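Local coordinates for protein B-agarase (Saccharophagus degradans, PDB 4BQ2) that cleaves the beta-1,4 linkages of agarose as an exo-acting beta-agarase of glycoside hydrolase family 50, at residues A[289-294]-A[394-399]; A[398-403]-A[421-426]; A[403-408]-A[426-431]. All blocks are in the same frame, centred on the assembly; numbering follows the deposited sequence.

Contact 1 (A[289-294]-A[394-399]); sequences IRLSNS and SYLDKW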
loop_
_atom_site.group_PDB
_atom_site.type_symbol
_atom_site.label_atom_id
_atom_site.label_comp_id
_atom_site.label_asym_id
_atom_site.label_seq_id
_atom_site.Cartn_x
_atom_site.Cartn_y
_atom_site.Cartn_z
ATOM N N ILE A 289 -1.241 -5.044 -13.301
ATOM C CA ILE A 289 -0.926 -5.044 -14.716
ATOM C C ILE A 289 -2.269 -5.097 -15.429
ATOM O O ILE A 289 -2.695 -6.120 -16.015
ATOM C CB ILE A 289 0.047 -6.191 -15.076
ATOM C CG1 ILE A 289 1.367 -6.014 -14.297
ATOM C CG2 ILE A 289 0.355 -6.171 -16.584
ATOM C CD1 ILE A 289 2.323 -7.165 -14.523
ATOM N N ARG A 290 -2.945 -3.951 -15.338
ATOM C CA ARG A 290 -4.285 -3.743 -15.826
ATOM C C ARG A 290 -4.497 -2.223 -15.836
ATOM O O ARG A 290 -3.691 -1.457 -15.274
ATOM C CB ARG A 290 -5.314 -4.388 -14.872
ATOM C CG ARG A 290 -5.239 -3.854 -13.423
ATOM C CD ARG A 290 -6.276 -4.576 -12.589
ATOM N NE ARG A 290 -6.436 -4.024 -11.239
ATOM C CZ ARG A 290 -7.181 -4.579 -10.285
ATOM N NH1 ARG A 290 -7.798 -5.760 -10.501
ATOM N NH2 ARG A 290 -7.267 -3.987 -9.093
ATOM N N LEU A 291 -5.620 -1.796 -16.386
ATOM C CA LEU A 291 -5.919 -0.359 -16.455
ATOM C C LEU A 291 -6.938 0.154 -15.430
ATOM O O LEU A 291 -7.153 1.365 -15.354
ATOM C CB LEU A 291 -6.355 0.008 -17.898
ATOM C CG LEU A 291 -5.321 -0.325 -18.993
ATOM C CD1 LEU A 291 -5.825 0.136 -20.372
ATOM C CD2 LEU A 291 -3.956 0.298 -18.721
ATOM N N SER A 292 -7.541 -0.759 -14.659
ATOM C CA SER A 292 -8.663 -0.513 -13.749
ATOM C C SER A 292 -8.401 0.635 -12.775
ATOM O O SER A 292 -9.331 1.294 -12.315
ATOM C CB SER A 292 -8.924 -1.778 -12.877
ATOM O OG SER A 292 -9.184 -2.908 -13.684
ATOM N N ASN A 293 -7.140 0.803 -12.412
ATOM C CA ASN A 293 -6.781 1.719 -11.314
ATOM C C ASN A 293 -6.099 2.993 -11.799
ATOM O O ASN A 293 -5.502 3.737 -10.990
ATOM C CB ASN A 293 -5.918 1.005 -10.270
ATOM C CG ASN A 293 -6.658 -0.117 -9.591
ATOM O OD1 ASN A 293 -7.556 0.109 -8.743
ATOM N ND2 ASN A 293 -6.293 -1.332 -9.929
ATOM N N SER A 294 -6.194 3.229 -13.115
ATOM C CA SER A 294 -5.460 4.308 -13.773
ATOM C C SER A 294 -6.326 5.529 -14.042
ATOM O O SER A 294 -5.864 6.475 -14.684
ATOM C CB SER A 294 -4.798 3.822 -15.079
ATOM O OG SER A 294 -5.757 3.587 -16.111
ATOM N N SER A 394 -6.662 -1.577 -30.735
ATOM C CA SER A 394 -5.385 -2.210 -31.021
ATOM C C SER A 394 -4.264 -1.756 -30.074
ATOM O O SER A 394 -3.380 -2.556 -29.796
ATOM C CB SER A 394 -4.944 -2.066 -32.478
ATOM O OG SER A 394 -4.537 -0.750 -32.753
ATOM N N TYR A 395 -4.305 -0.513 -29.577
ATOM C CA TYR A 395 -3.259 -0.041 -28.609
ATOM C C TYR A 395 -3.220 -0.892 -27.321
ATOM O O TYR A 395 -2.191 -0.956 -26.652
ATOM C CB TYR A 395 -3.398 1.459 -28.245
ATOM C CG TYR A 395 -4.805 1.808 -27.842
ATOM C CD1 TYR A 395 -5.746 2.155 -28.809
ATOM C CD2 TYR A 395 -5.210 1.754 -26.509
ATOM C CE1 TYR A 395 -7.071 2.419 -28.465
ATOM C CE2 TYR A 395 -6.531 2.049 -26.158
ATOM C CZ TYR A 395 -7.438 2.370 -27.143
ATOM O OH TYR A 395 -8.740 2.652 -26.832
ATOM N N LEU A 396 -4.348 -1.510 -26.974
ATOM C CA LEU A 396 -4.395 -2.404 -25.783
ATOM C C LEU A 396 -3.642 -3.694 -26.061
ATOM O O LEU A 396 -2.884 -4.171 -25.218
ATOM C CB LEU A 396 -5.834 -2.718 -25.363
ATOM C CG LEU A 396 -6.645 -1.468 -25.074
ATOM C CD1 LEU A 396 -8.112 -1.854 -25.014
ATOM C CD2 LEU A 396 -6.194 -0.826 -23.755
ATOM N N ASP A 397 -3.868 -4.293 -27.235
ATOM C CA ASP A 397 -3.108 -5.469 -27.594
ATOM C C ASP A 397 -1.601 -5.154 -27.671
ATOM O O ASP A 397 -0.785 -5.941 -27.196
ATOM C CB ASP A 397 -3.599 -6.066 -28.912
ATOM C CG ASP A 397 -5.017 -6.592 -28.807
ATOM O OD1 ASP A 397 -5.468 -6.943 -27.684
ATOM O OD2 ASP A 397 -5.688 -6.627 -29.840
ATOM N N LYS A 398 -1.248 -4.008 -28.274
ATOM C CA LYS A 398 0.158 -3.598 -28.326
ATOM C C LYS A 398 0.713 -3.352 -26.916
ATOM O O LYS A 398 1.854 -3.753 -26.599
ATOM C CB LYS A 398 0.313 -2.296 -29.117
ATOM C CG LYS A 398 1.769 -1.846 -29.206
ATOM C CD LYS A 398 2.612 -2.759 -30.088
ATOM C CE LYS A 398 3.902 -2.081 -30.599
ATOM N NZ LYS A 398 4.672 -3.109 -31.359
ATOM N N TRP A 399 -0.094 -2.718 -26.061
ATOM C CA TRP A 399 0.350 -2.520 -24.665
ATOM C C TRP A 399 0.666 -3.887 -24.008
ATOM O O TRP A 399 1.694 -4.038 -23.353
ATOM C CB TRP A 399 -0.721 -1.745 -23.875
ATOM C CG TRP A 399 -0.448 -1.659 -22.383
ATOM C CD1 TRP A 399 0.556 -0.960 -21.750
ATOM C CD2 TRP A 399 -1.209 -2.289 -21.364
ATOM N NE1 TRP A 399 0.449 -1.126 -20.376
ATOM C CE2 TRP A 399 -0.620 -1.939 -20.117
ATOM C CE3 TRP A 399 -2.324 -3.130 -21.374
ATOM C CZ2 TRP A 399 -1.125 -2.400 -18.898
ATOM C CZ3 TRP A 399 -2.822 -3.609 -20.161
ATOM C CH2 TRP A 399 -2.212 -3.222 -18.929
#
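The loop that follows strand 280-287 in the catalytic module packs onto the start of helix 394-410, where Leu291 divides its two methyls between Leu396 and Trp399. Its CD1 meets CD2 of Leu396 at 3.5 Å, the closest approach of the two segments. Its other methyl, CD2, lies over the face of the indole, 4.0 Å from the centroid of the Trp399 six-membered ring and 17° off the ring normal, a CH-pi contact. The indole gets there because CG of Trp399 stands anti to the backbone N (chi1 172°), which carries the ring out from the helix to the loop. At the far rim, the backbone meets the ring edge: N of Arg290 lies in the ring plane, 3.7 Å from CH2 of Trp399. The indole is held at its polar end too, since NE1 bonds to the hydroxyl of Tyr379 on helix 378-387.

Leu291 also opens a type I turn that closes at Ser294. The carbonyl oxygen of Leu291 accepts from Ser294 N at 3.1 Å and from Ser294 OG at 2.7 Å, the hydroxyl lying in the carbonyl plane on a lone pair. The contact seats the loop after strand 280-287 on helix 394-410, consistent with the (beta/alpha)8 barrel expected of this family.

Contact 2 (A[398-403]-A[421-426]); sequences KWREVT and PAYYDN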
loop_
_atom_site.group_PDB
_atom_site.type_symbol
_atom_site.label_atom_id
_atom_site.label_comp_id
_atom_site.label_asym_id
_atom_site.label_seq_id
_atom_site.Cartn_x
_atom_site.Cartn_y
_atom_site.Cartn_z
ATOM N N LYS A 398 -1.248 -4.008 -28.274
ATOM C CA LYS A 398 0.158 -3.598 -28.326
ATOM C C LYS A 398 0.713 -3.352 -26.916
ATOM O O LYS A 398 1.854 -3.753 -26.599
ATOM C CB LYS A 398 0.313 -2.296 -29.117
ATOM C CG LYS A 398 1.769 -1.846 -29.206
ATOM C CD LYS A 398 2.612 -2.759 -30.088
ATOM C CE LYS A 398 3.902 -2.081 -30.599
ATOM N NZ LYS A 398 4.672 -3.109 -31.359
ATOM N N TRP A 399 -0.094 -2.718 -26.061
ATOM C CA TRP A 399 0.350 -2.520 -24.665
ATOM C C TRP A 399 0.666 -3.887 -24.008
ATOM O O TRP A 399 1.694 -4.038 -23.353
ATOM C CB TRP A 399 -0.721 -1.745 -23.875
ATOM C CG TRP A 399 -0.448 -1.659 -22.383
ATOM C CD1 TRP A 399 0.556 -0.960 -21.750
ATOM C CD2 TRP A 399 -1.209 -2.289 -21.364
ATOM N NE1 TRP A 399 0.449 -1.126 -20.376
ATOM C CE2 TRP A 399 -0.620 -1.939 -20.117
ATOM C CE3 TRP A 399 -2.324 -3.130 -21.374
ATOM C CZ2 TRP A 399 -1.125 -2.400 -18.898
ATOM C CZ3 TRP A 399 -2.822 -3.609 -20.161
ATOM C CH2 TRP A 399 -2.212 -3.222 -18.929
ATOM N N ARG A 400 -0.209 -4.871 -24.205
ATOM C CA ARG A 400 0.007 -6.200 -23.598
ATOM C C ARG A 400 1.285 -6.877 -24.123
ATOM O O ARG A 400 2.061 -7.453 -23.349
ATOM C CB ARG A 400 -1.240 -7.096 -23.744
ATOM C CG ARG A 400 -2.477 -6.512 -23.049
ATOM C CD ARG A 400 -3.651 -7.486 -22.944
ATOM N NE ARG A 400 -4.919 -6.777 -23.114
ATOM C CZ ARG A 400 -5.689 -6.872 -24.195
ATOM N NH1 ARG A 400 -5.354 -7.687 -25.188
ATOM N NH2 ARG A 400 -6.808 -6.183 -24.272
ATOM N N GLU A 401 1.520 -6.772 -25.431
ATOM C CA GLU A 401 2.714 -7.364 -26.037
ATOM C C GLU A 401 3.979 -6.688 -25.544
ATOM O O GLU A 401 4.920 -7.363 -25.139
ATOM C CB GLU A 401 2.669 -7.300 -27.570
ATOM C CG GLU A 401 3.934 -7.896 -28.178
ATOM C CD GLU A 401 3.851 -8.032 -29.682
ATOM O OE1 GLU A 401 2.960 -8.756 -30.153
ATOM O OE2 GLU A 401 4.689 -7.421 -30.371
ATOM N N VAL A 402 4.001 -5.348 -25.578
ATOM C CA VAL A 402 5.140 -4.593 -25.065
ATOM C C VAL A 402 5.344 -4.864 -23.557
ATOM O O VAL A 402 6.467 -4.944 -23.096
ATOM C CB VAL A 402 4.910 -3.057 -25.301
ATOM C CG1 VAL A 402 5.913 -2.217 -24.536
ATOM C CG2 VAL A 402 4.987 -2.737 -26.803
ATOM N N THR A 403 4.261 -4.966 -22.787
ATOM C CA THR A 403 4.380 -5.250 -21.347
ATOM C C THR A 403 5.106 -6.595 -21.105
ATOM O O THR A 403 6.037 -6.675 -20.318
ATOM C CB THR A 403 2.985 -5.241 -20.684
ATOM O OG1 THR A 403 2.517 -3.876 -20.682
ATOM C CG2 THR A 403 3.019 -5.799 -19.242
ATOM N N PRO A 421 -6.916 -10.521 -16.904
ATOM C CA PRO A 421 -7.068 -11.875 -17.426
ATOM C C PRO A 421 -6.743 -12.047 -18.913
ATOM O O PRO A 421 -6.523 -13.180 -19.347
ATOM C CB PRO A 421 -8.551 -12.198 -17.166
ATOM C CG PRO A 421 -8.887 -11.368 -15.984
ATOM C CD PRO A 421 -8.129 -10.084 -16.173
ATOM N N ALA A 422 -6.703 -10.948 -19.679
ATOM C CA ALA A 422 -6.317 -11.024 -21.069
ATOM C C ALA A 422 -4.841 -11.489 -21.212
ATOM O O ALA A 422 -4.468 -11.953 -22.257
ATOM C CB ALA A 422 -6.536 -9.672 -21.759
ATOM N N TYR A 423 -4.022 -11.359 -20.164
ATOM C CA TYR A 423 -2.621 -11.834 -20.194
ATOM C C TYR A 423 -2.510 -13.326 -19.852
ATOM O O TYR A 423 -1.454 -13.915 -19.984
ATOM C CB TYR A 423 -1.764 -11.138 -19.135
ATOM C CG TYR A 423 -1.369 -9.724 -19.432
ATOM C CD1 TYR A 423 -0.254 -9.444 -20.209
ATOM C CD2 TYR A 423 -2.109 -8.658 -18.921
ATOM C CE1 TYR A 423 0.115 -8.123 -20.481
ATOM C CE2 TYR A 423 -1.766 -7.346 -19.193
ATOM C CZ TYR A 423 -0.648 -7.086 -19.964
ATOM O OH TYR A 423 -0.277 -5.796 -20.204
ATOM N N TYR A 424 -3.600 -13.935 -19.421
ATOM C CA TYR A 424 -3.491 -15.305 -18.858
ATOM C C TYR A 424 -3.135 -16.382 -19.877
ATOM O O TYR A 424 -2.703 -17.491 -19.487
ATOM C CB TYR A 424 -4.796 -15.688 -18.167
ATOM C CG TYR A 424 -5.015 -15.003 -16.837
ATOM C CD1 TYR A 424 -4.127 -14.015 -16.348
ATOM C CD2 TYR A 424 -6.180 -15.270 -16.095
ATOM C CE1 TYR A 424 -4.387 -13.372 -15.135
ATOM C CE2 TYR A 424 -6.412 -14.651 -14.891
ATOM C CZ TYR A 424 -5.529 -13.697 -14.422
ATOM O OH TYR A 424 -5.852 -13.087 -13.215
ATOM N N ASP A 425 -3.315 -16.080 -21.162
ATOM C CA ASP A 425 -2.866 -17.002 -22.202
ATOM C C ASP A 425 -1.630 -16.536 -22.961
ATOM O O ASP A 425 -1.394 -16.993 -24.074
ATOM C CB ASP A 425 -4.009 -17.361 -23.181
ATOM C CG ASP A 425 -4.487 -16.170 -24.000
ATOM O OD1 ASP A 425 -4.139 -15.027 -23.651
ATOM O OD2 ASP A 425 -5.224 -16.378 -24.990
ATOM N N ASN A 426 -0.839 -15.636 -22.388
ATOM C CA ASN A 426 0.295 -15.074 -23.127
ATOM C C ASN A 426 1.316 -16.147 -23.450
ATOM O O ASN A 426 1.951 -16.100 -24.474
ATOM C CB ASN A 426 0.911 -13.894 -22.373
ATOM C CG ASN A 426 1.846 -14.329 -21.275
ATOM O OD1 ASN A 426 2.997 -14.642 -21.553
ATOM N ND2 ASN A 426 1.362 -14.364 -20.034
#
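The carbonyl oxygen of Trp399 is gripped twice by Thr403, one turn further along helix 394-410, and both residues press on Tyr423. Thr403 N and OG1 each reach Trp399 O at 2.8 Å, from opposite faces of the carbonyl plane. The hydroxyl lies well above that plane, and it also bonds to the phenol of Tyr701. With OG1 engaged in this way, CB and CG2 of Thr403 are turned to the tyrosine, CB standing 3.3 Å from Tyr423 OH.

Tyr423 enters with its phenol end first. On the face opposite Leu291, the indole of Trp399 receives the Tyr423 hydroxyl, whose OH is 3.4 Å from CZ3 of Trp399. The two rings form an offset edge-to-face pair, the tyrosine giving the edge, with centroids 5.7 Å apart and planes at 73°. On a face of the tyrosine lies the aliphatic stem of Arg400, whose CG is 4.1 Å from the ring centroid in an off-centre CH-pi contact. Arg400 is modelled in two conformers; in the one given, NH1 bridges to Asp397 and the guanidinium lies over CB of Ala422, and both placements are less certain.

The tyrosine's own backbone is fixed locally: Tyr423 O accepts from Asn426 N and from Asn426 ND2, the latter at 2.9 Å and nearly straight at 163°. With no clear hydrogen bond crossing between the segments, the joint depends chiefly on aromatic and aliphatic surfaces fitting closely.

Contact 3 (A[403-408]-A[426-431]); sequences TVDRML and NNRIPF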
loop_
_atom_site.group_PDB
_atom_site.type_symbol
_atom_site.label_atom_id
_atom_site.label_comp_id
_atom_site.label_asym_id
_atom_site.label_seq_id
_atom_site.Cartn_x
_atom_site.Cartn_y
_atom_site.Cartn_z
ATOM N N THR A 403 4.261 -4.966 -22.787
ATOM C CA THR A 403 4.380 -5.250 -21.347
ATOM C C THR A 403 5.106 -6.595 -21.105
ATOM O O THR A 403 6.037 -6.675 -20.318
ATOM C CB THR A 403 2.985 -5.241 -20.684
ATOM O OG1 THR A 403 2.517 -3.876 -20.682
ATOM C CG2 THR A 403 3.019 -5.799 -19.242
ATOM N N VAL A 404 4.660 -7.645 -21.775
ATOM C CA VAL A 404 5.347 -8.949 -21.658
ATOM C C VAL A 404 6.817 -8.820 -22.132
ATOM O O VAL A 404 7.747 -9.281 -21.453
ATOM C CB VAL A 404 4.597 -10.088 -22.435
ATOM C CG1 VAL A 404 5.380 -11.379 -22.410
ATOM C CG2 VAL A 404 3.236 -10.345 -21.821
ATOM N N ASP A 405 7.038 -8.141 -23.256
ATOM C CA ASP A 405 8.418 -7.952 -23.760
ATOM C C ASP A 405 9.278 -7.199 -22.738
ATOM O O ASP A 405 10.444 -7.530 -22.562
ATOM C CB ASP A 405 8.426 -7.184 -25.092
ATOM C CG ASP A 405 7.983 -8.056 -26.286
ATOM O OD1 ASP A 405 7.791 -9.313 -26.138
ATOM O OD2 ASP A 405 7.828 -7.485 -27.382
ATOM N N ARG A 406 8.705 -6.174 -22.094
ATOM C CA ARG A 406 9.431 -5.443 -21.039
ATOM C C ARG A 406 9.761 -6.399 -19.902
ATOM O O ARG A 406 10.886 -6.454 -19.464
ATOM C CB ARG A 406 8.572 -4.324 -20.451
ATOM C CG ARG A 406 8.424 -3.119 -21.371
ATOM C CD ARG A 406 7.263 -2.247 -20.927
ATOM N NE ARG A 406 7.401 -0.877 -21.450
ATOM C CZ ARG A 406 6.469 0.061 -21.358
ATOM N NH1 ARG A 406 5.294 -0.176 -20.732
ATOM N NH2 ARG A 406 6.721 1.247 -21.900
ATOM N N MET A 407 8.754 -7.095 -19.381
ATOM C CA MET A 407 8.982 -7.971 -18.202
ATOM C C MET A 407 10.129 -8.940 -18.456
ATOM O O MET A 407 11.031 -9.092 -17.616
ATOM C CB MET A 407 7.711 -8.732 -17.826
ATOM C CG MET A 407 6.561 -7.817 -17.392
ATOM S SD MET A 407 7.020 -6.585 -16.156
ATOM C CE MET A 407 6.029 -5.176 -16.681
ATOM N N LEU A 408 10.096 -9.583 -19.621
ATOM C CA LEU A 408 11.178 -10.493 -20.049
ATOM C C LEU A 408 12.533 -9.800 -20.214
ATOM O O LEU A 408 13.575 -10.325 -19.773
ATOM C CB LEU A 408 10.785 -11.251 -21.335
ATOM C CG LEU A 408 9.580 -12.170 -21.190
ATOM C CD1 LEU A 408 9.217 -12.712 -22.560
ATOM C CD2 LEU A 408 9.897 -13.296 -20.206
ATOM N N ASN A 426 -0.839 -15.636 -22.388
ATOM C CA ASN A 426 0.295 -15.074 -23.127
ATOM C C ASN A 426 1.316 -16.147 -23.450
ATOM O O ASN A 426 1.951 -16.100 -24.474
ATOM C CB ASN A 426 0.911 -13.894 -22.373
ATOM C CG ASN A 426 1.846 -14.329 -21.275
ATOM O OD1 ASN A 426 2.997 -14.642 -21.553
ATOM N ND2 ASN A 426 1.362 -14.364 -20.034
ATOM N N ASN A 427 1.420 -17.137 -22.569
ATOM C CA ASN A 427 2.249 -18.318 -22.785
ATOM C C ASN A 427 3.735 -17.990 -23.031
ATOM O O ASN A 427 4.423 -18.708 -23.733
ATOM C CB ASN A 427 1.656 -19.212 -23.888
ATOM C CG ASN A 427 0.320 -19.799 -23.489
ATOM O OD1 ASN A 427 -0.068 -19.757 -22.312
ATOM N ND2 ASN A 427 -0.417 -20.335 -24.471
ATOM N N ARG A 428 4.221 -16.914 -22.413
ATOM C CA ARG A 428 5.643 -16.527 -22.547
ATOM C C ARG A 428 6.228 -16.172 -21.166
ATOM O O ARG A 428 7.451 -16.202 -20.952
ATOM C CB ARG A 428 5.788 -15.324 -23.518
ATOM C CG ARG A 428 5.456 -15.607 -25.000
ATOM C CD ARG A 428 5.048 -14.298 -25.719
ATOM N NE ARG A 428 6.217 -13.479 -25.747
ATOM C CZ ARG A 428 6.323 -12.158 -25.779
ATOM N NH1 ARG A 428 5.296 -11.288 -25.821
ATOM N NH2 ARG A 428 7.554 -11.728 -25.775
ATOM N N ILE A 429 5.351 -15.806 -20.237
ATOM C CA ILE A 429 5.775 -15.463 -18.871
ATOM C C ILE A 429 4.661 -15.898 -17.899
ATOM O O ILE A 429 3.464 -15.741 -18.204
ATOM C CB ILE A 429 6.104 -13.941 -18.711
ATOM C CG1 ILE A 429 6.781 -13.692 -17.344
ATOM C CG2 ILE A 429 4.838 -13.076 -18.901
ATOM C CD1 ILE A 429 7.243 -12.238 -17.158
ATOM N N PRO A 430 5.039 -16.524 -16.765
ATOM C CA PRO A 430 4.017 -16.968 -15.821
ATOM C C PRO A 430 3.286 -15.800 -15.195
ATOM O O PRO A 430 3.765 -14.655 -15.248
ATOM C CB PRO A 430 4.839 -17.689 -14.725
ATOM C CG PRO A 430 6.108 -18.066 -15.400
ATOM C CD PRO A 430 6.389 -16.904 -16.316
ATOM N N PHE A 431 2.149 -16.076 -14.569
ATOM C CA PHE A 431 1.364 -15.006 -13.925
ATOM C C PHE A 431 0.743 -15.505 -12.627
ATOM O O PHE A 431 0.603 -16.712 -12.420
ATOM C CB PHE A 431 0.223 -14.536 -14.848
ATOM C CG PHE A 431 -0.771 -15.620 -15.177
ATOM C CD1 PHE A 431 -0.503 -16.555 -16.196
ATOM C CD2 PHE A 431 -1.973 -15.711 -14.467
ATOM C CE1 PHE A 431 -1.432 -17.565 -16.497
ATOM C CE2 PHE A 431 -2.891 -16.701 -14.758
ATOM C CZ PHE A 431 -2.636 -17.616 -15.785
#
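Asp405 and Arg428 form the ionic part of the contact between 403-408 and 426-431. A single carboxylate oxygen, Asp405 OD1, takes both terminal nitrogens of the guanidinium: Arg428 NH2 is modelled at 2.5 Å with an angle of 165°, so short that the exact length is doubtful, and Arg428 NH1 adds a weak bond at 3.2 Å. The carboxylate approaches the edge of the guanidinium, yet the two planes stand 76° apart, so the groups do not lie flat together, and it is one oxygen that serves both nitrogens. The arginine chain bends at its third torsion (chi3 67°), turning the group back to the helix. Val404 gives the charged group aliphatic cover, its CG1 lying over one face of the guanidinium, 3.4 Å from Arg428 NH1.

The apolar pairs centre on Ile429. It points its side chain at the helix, where CD1 meets Met407 CB at 3.6 Å and CG2 meets Val404 CG1 at 3.9 Å. Leu408 slides past it in the opposite direction, its CD2 lying 4.1 Å from Ile429 CB while its CD1 branch leans toward the arginine.

The loop is shaped from within by Asn426. Its OD1 accepts from Arg428 N at 2.7 Å, with the donor well above the carbonyl plane, and from Ile429 N at 2.9 Å on a lone pair; ND2 returns a bond to Ile429 O. Asn426 thereby holds the backbone of the two residues, Arg428 and Ile429, that face the helix. This Asx turn leads into strand 431-435, whose Phe431 bonds through its backbone to Trp482 and Val484, consistent with the helix-to-strand return of a beta/alpha barrel.

All three contacts use successive turns of helix 394-410, showing how one helix can receive several loops along its length. The centres of contacts 1 and 2 lie about 8 Å apart, those of contacts 2 and 3 about 7 Å, and those of contacts 1 and 3 about 14 Å. Contacts 1 and 2 share Lys398 and Trp399; contacts 2 and 3 share Thr403 and Asn426. The loops touch where Ile289 O lies 3.5 Å from Tyr423 CE2, and loop meets helix where Ile289 CG2 is 3.8 Å from Thr403 CG2. Tyr423 CD1 then reaches Val404 CG2 at 3.9 Å, making the packing continuous. A bound glycerol about 3 Å from the Arg290 side chain, probably from the crystallisation liquor, may mark a pocket beside contact 1.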